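Local coordinates for protein NAD-dependent aldehyde dehydrogenase (Burkholderia multivorans, PDB 5UJU) that probably oxidises aldehydes to carboxylic acids with NAD+ as the electron acceptor, at residues W34-Y46 against F153-L165. Residues are numbered along the deposited sequence; the frame is centred on the assembly and turned at random.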
loop_
_atom_site.group_PDB
_atom_site.type_symbol
_atom_site.label_atom_id
_atom_site.label_comp_id
_atom_site.label_asym_id
_atom_site.label_seq_id
_atom_site.Cartn_x
_atom_site.Cartn_y
_atom_site.Cartn_z
ATOM N N TRP A 34 13.729 -13.212 18.411
ATOM C CA TRP A 34 12.732 -14.245 18.667
ATOM C C TRP A 34 12.513 -15.071 17.407
ATOM O O TRP A 34 12.534 -14.537 16.293
ATOM C CB TRP A 34 11.393 -13.659 19.137
ATOM C CG TRP A 34 10.355 -14.715 19.424
ATOM C CD1 TRP A 34 10.302 -15.553 20.511
ATOM C CD2 TRP A 34 9.249 -15.073 18.589
ATOM N NE1 TRP A 34 9.215 -16.390 20.409
ATOM C CE2 TRP A 34 8.551 -16.117 19.242
ATOM C CE3 TRP A 34 8.770 -14.604 17.360
ATOM C CZ2 TRP A 34 7.405 -16.700 18.704
ATOM C CZ3 TRP A 34 7.628 -15.178 16.829
ATOM C CH2 TRP A 34 6.956 -16.219 17.502
ATOM N N SER A 35 12.304 -16.378 17.598
ATOM C CA SER A 35 11.982 -17.330 16.541
ATOM C C SER A 35 11.323 -18.563 17.140
ATOM O O SER A 35 11.903 -19.198 18.027
ATOM C CB SER A 35 13.225 -17.761 15.763
ATOM O OG SER A 35 12.894 -18.829 14.884
ATOM N N PRO A 36 10.129 -18.947 16.677
ATOM C CA PRO A 36 9.506 -20.175 17.185
ATOM C C PRO A 36 10.016 -21.432 16.510
ATOM O O PRO A 36 9.620 -22.536 16.915
ATOM C CB PRO A 36 8.022 -19.961 16.868
ATOM C CG PRO A 36 8.065 -19.197 15.579
ATOM C CD PRO A 36 9.283 -18.284 15.667
ATOM N N PHE A 37 10.860 -21.306 15.486
ATOM C CA PHE A 37 11.323 -22.449 14.711
ATOM C C PHE A 37 12.821 -22.611 14.945
ATOM O O PHE A 37 13.603 -21.704 14.644
ATOM C CB PHE A 37 10.993 -22.259 13.229
ATOM C CG PHE A 37 9.505 -22.033 12.957
ATOM C CD1 PHE A 37 8.565 -23.009 13.263
ATOM C CD2 PHE A 37 9.064 -20.843 12.381
ATOM C CE1 PHE A 37 7.199 -22.804 13.014
ATOM C CE2 PHE A 37 7.705 -20.624 12.122
ATOM C CZ PHE A 37 6.770 -21.603 12.437
ATOM N N ALA A 38 13.207 -23.751 15.512
ATOM C CA ALA A 38 14.599 -23.991 15.871
ATOM C C ALA A 38 15.467 -24.044 14.624
ATOM O O ALA A 38 15.266 -24.895 13.752
ATOM C CB ALA A 38 14.727 -25.287 16.665
ATOM N N GLU A 39 16.434 -23.128 14.534
ATOM C CA GLU A 39 17.274 -23.066 13.348
ATOM C C GLU A 39 18.345 -24.151 13.328
ATOM O O GLU A 39 18.886 -24.442 12.255
ATOM C CB GLU A 39 17.926 -21.686 13.236
ATOM C CG GLU A 39 18.910 -21.406 14.338
ATOM C CD GLU A 39 19.665 -20.111 14.118
ATOM O OE1 GLU A 39 19.276 -19.322 13.228
ATOM O OE2 GLU A 39 20.676 -19.905 14.811
ATOM N N MET A 40 18.668 -24.755 14.477
ATOM C CA MET A 40 19.664 -25.815 14.344
ATOM C C MET A 40 18.991 -27.149 14.026
ATOM O O MET A 40 17.958 -27.479 14.619
ATOM C CB MET A 40 20.487 -25.959 15.615
ATOM C CG MET A 40 21.309 -24.720 15.950
ATOM S SD MET A 40 22.418 -24.224 14.614
ATOM C CE MET A 40 23.511 -25.647 14.504
ATOM N N PRO A 41 19.554 -27.922 13.073
ATOM C CA PRO A 41 18.998 -29.246 12.715
ATOM C C PRO A 41 19.336 -30.313 13.755
ATOM O O PRO A 41 19.938 -31.351 13.455
ATOM C CB PRO A 41 19.654 -29.515 11.353
ATOM C CG PRO A 41 20.995 -28.835 11.455
ATOM C CD PRO A 41 20.759 -27.595 12.287
ATOM N N SER A 42 18.921 -30.062 15.001
ATOM C CA SER A 42 19.305 -30.846 16.169
ATOM C C SER A 42 18.397 -32.065 16.322
ATOM O O SER A 42 17.183 -31.958 16.134
ATOM C CB SER A 42 19.215 -29.993 17.428
ATOM O OG SER A 42 17.858 -29.819 17.806
ATOM N N PRO A 43 18.954 -33.225 16.686
ATOM C CA PRO A 43 18.092 -34.389 16.952
ATOM C C PRO A 43 17.123 -34.164 18.103
ATOM O O PRO A 43 16.029 -34.745 18.108
ATOM C CB PRO A 43 19.097 -35.507 17.274
ATOM C CG PRO A 43 20.422 -35.023 16.759
ATOM C CD PRO A 43 20.380 -33.531 16.892
ATOM N N LYS A 44 17.492 -33.319 19.071
ATOM C CA LYS A 44 16.595 -33.009 20.179
ATOM C C LYS A 44 15.254 -32.481 19.685
ATOM O O LYS A 44 14.195 -32.900 20.166
ATOM C CB LYS A 44 17.254 -31.995 21.113
ATOM N N VAL A 45 15.277 -31.589 18.702
ATOM C CA VAL A 45 14.058 -30.922 18.263
ATOM C C VAL A 45 13.333 -31.704 17.174
ATOM O O VAL A 45 12.102 -31.811 17.192
ATOM C CB VAL A 45 14.416 -29.496 17.799
ATOM C CG1 VAL A 45 13.173 -28.752 17.319
ATOM C CG2 VAL A 45 15.123 -28.743 18.926
ATOM N N TYR A 46 14.066 -32.253 16.207
ATOM C CA TYR A 46 13.464 -32.811 15.002
ATOM C C TYR A 46 13.478 -34.335 14.976
ATOM O O TYR A 46 13.153 -34.929 13.942
ATOM C CB TYR A 46 14.166 -32.247 13.767
ATOM C CG TYR A 46 13.963 -30.756 13.595
ATOM C CD1 TYR A 46 12.820 -30.264 12.983
ATOM C CD2 TYR A 46 14.908 -29.838 14.061
ATOM C CE1 TYR A 46 12.617 -28.897 12.825
ATOM C CE2 TYR A 46 14.713 -28.465 13.913
ATOM C CZ TYR A 46 13.563 -28.001 13.295
ATOM O OH TYR A 46 13.352 -26.646 13.132
ATOM N N PHE A 153 19.064 -25.853 4.977
ATOM C CA PHE A 153 18.149 -26.106 6.085
ATOM C C PHE A 153 17.666 -24.804 6.721
ATOM O O PHE A 153 16.461 -24.562 6.829
ATOM C CB PHE A 153 18.839 -26.990 7.127
ATOM C CG PHE A 153 17.967 -27.329 8.303
ATOM C CD1 PHE A 153 17.121 -28.439 8.265
ATOM C CD2 PHE A 153 17.986 -26.541 9.443
ATOM C CE1 PHE A 153 16.306 -28.751 9.345
ATOM C CE2 PHE A 153 17.173 -26.848 10.530
ATOM C CZ PHE A 153 16.326 -27.953 10.479
ATOM N N GLN A 154 18.594 -23.948 7.144
ATOM C CA GLN A 154 18.205 -22.724 7.840
ATOM C C GLN A 154 17.452 -21.778 6.917
ATOM O O GLN A 154 16.315 -21.384 7.204
ATOM C CB GLN A 154 19.435 -22.037 8.419
ATOM C CG GLN A 154 20.183 -22.870 9.412
ATOM C CD GLN A 154 21.136 -22.034 10.243
ATOM O OE1 GLN A 154 21.484 -20.912 9.865
ATOM N NE2 GLN A 154 21.547 -22.567 11.390
ATOM N N ALA A 155 18.068 -21.410 5.793
ATOM C CA ALA A 155 17.428 -20.459 4.890
ATOM C C ALA A 155 16.203 -21.053 4.208
ATOM O O ALA A 155 15.239 -20.332 3.934
ATOM C CB ALA A 155 18.437 -19.966 3.847
ATOM N N GLY A 156 16.206 -22.353 3.916
ATOM C CA GLY A 156 15.053 -22.928 3.252
ATOM C C GLY A 156 13.949 -23.330 4.208
ATOM O O GLY A 156 12.775 -23.326 3.829
ATOM N N GLY A 157 14.297 -23.651 5.457
ATOM C CA GLY A 157 13.332 -24.122 6.426
ATOM C C GLY A 157 13.026 -23.074 7.481
ATOM O O GLY A 157 12.351 -22.080 7.214
ATOM N N PRO A 158 13.546 -23.272 8.698
ATOM C CA PRO A 158 13.207 -22.371 9.822
ATOM C C PRO A 158 13.253 -20.874 9.539
ATOM O O PRO A 158 12.318 -20.166 9.929
ATOM C CB PRO A 158 14.243 -22.774 10.879
ATOM C CG PRO A 158 14.452 -24.219 10.634
ATOM C CD PRO A 158 14.292 -24.456 9.147
ATOM N N HIS A 159 14.305 -20.358 8.888
ATOM C CA HIS A 159 14.363 -18.911 8.658
ATOM C C HIS A 159 13.280 -18.459 7.683
ATOM O O HIS A 159 12.689 -17.384 7.861
ATOM C CB HIS A 159 15.749 -18.497 8.149
ATOM C CG HIS A 159 16.824 -18.575 9.188
ATOM N ND1 HIS A 159 18.129 -18.214 8.933
ATOM C CD2 HIS A 159 16.790 -18.969 10.482
ATOM C CE1 HIS A 159 18.856 -18.395 10.020
ATOM N NE2 HIS A 159 18.066 -18.851 10.976
ATOM N N ALA A 160 12.996 -19.271 6.653
ATOM C CA ALA A 160 11.896 -18.949 5.748
ATOM C C ALA A 160 10.568 -19.029 6.476
ATOM O O ALA A 160 9.689 -18.177 6.280
ATOM C CB ALA A 160 11.887 -19.887 4.540
ATOM N N GLN A 161 10.415 -20.049 7.326
ATOM C CA GLN A 161 9.214 -20.176 8.139
ATOM C C GLN A 161 9.067 -18.994 9.096
ATOM O O GLN A 161 7.957 -18.488 9.298
ATOM C CB GLN A 161 9.255 -21.516 8.877
ATOM C CG GLN A 161 9.225 -22.710 7.917
ATOM C CD GLN A 161 9.992 -23.904 8.424
ATOM O OE1 GLN A 161 10.376 -23.959 9.593
ATOM N NE2 GLN A 161 10.215 -24.880 7.548
ATOM N N ASP A 162 10.185 -18.514 9.658
ATOM C CA ASP A 162 10.168 -17.264 10.425
ATOM C C ASP A 162 9.569 -16.115 9.613
ATOM O O ASP A 162 8.703 -15.376 10.094
ATOM C CB ASP A 162 11.587 -16.888 10.868
ATOM C CG ASP A 162 12.106 -17.730 12.015
ATOM O OD1 ASP A 162 11.295 -18.333 12.748
ATOM O OD2 ASP A 162 13.350 -17.782 12.179
ATOM N N ARG A 163 10.047 -15.933 8.381
ATOM C CA ARG A 163 9.588 -14.816 7.555
ATOM C C ARG A 163 8.132 -14.994 7.145
ATOM O O ARG A 163 7.397 -14.010 7.000
ATOM C CB ARG A 163 10.485 -14.664 6.317
ATOM C CG ARG A 163 11.888 -14.076 6.598
ATOM C CD ARG A 163 11.808 -12.601 7.011
ATOM N NE ARG A 163 13.128 -12.020 7.301
ATOM C CZ ARG A 163 13.340 -10.744 7.640
ATOM N NH1 ARG A 163 12.321 -9.893 7.754
ATOM N NH2 ARG A 163 14.579 -10.313 7.877
ATOM N N ALA A 164 7.711 -16.236 6.901
ATOM C CA ALA A 164 6.293 -16.494 6.661
ATOM C C ALA A 164 5.465 -16.109 7.882
ATOM O O ALA A 164 4.465 -15.396 7.771
ATOM C CB ALA A 164 6.084 -17.965 6.294
ATOM N N LEU A 165 5.907 -16.531 9.070
ATOM C CA LEU A 165 5.166 -16.233 10.291
ATOM C C LEU A 165 5.123 -14.734 10.557
ATOM O O LEU A 165 4.100 -14.196 11.006
ATOM C CB LEU A 165 5.819 -16.951 11.473
ATOM C CG LEU A 165 5.094 -16.720 12.806
ATOM C CD1 LEU A 165 3.873 -17.570 12.880
ATOM C CD2 LEU A 165 5.985 -16.988 13.990
HETATM O O HOH W 1 14.762 -19.755 12.829
#
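The F153 ring is held between CB of P41 and CD of P158, and its edge meets Y46: CB of P41 sits over the centre of one face, a CH-pi contact 3.7 Å from the F153 centroid, while the ring's CZ edge points into the face of Y46 in a T-shaped stack with planes at 89°. CD of P158 lies off-centre over the other face of F153. The Y46 hydroxyl donates to A38 O (2.7 Å) in the carbonyl plane, which ties the short helix 43-46 back to the preceding loop. Farther along, F37 offers one ring face to CB of Q161, and its CD2 edge runs past OD1 of D162. With CG anti to the carbonyl carbon, chi1 -57° turns the F37 ring to helix 158-175, where its CE2 edge reaches CB of L165; CD2 of L165 packs tightly on CG of P36 and touches CH2 of W34 (3.7 Å). At the polar edge, OG of S35 is 2.7 Å from D162 OD1, and a water donates to both F37 O and D162 OD2. NE2 of H159 donates to E39 OE1 (2.6 Å, 162°), with the acceptor in the imidazole plane; the other carboxylate oxygen salt-bridges K186 of the second subunit. NE2 of Q154 adds a weak bond to E39 O. The whole is an N-terminal loop and short helix packed across the break between helices 149-156 and 158-175, where G157 ends the first helix and takes the N-cap position of the second, in the aldehyde dehydrogenase fold.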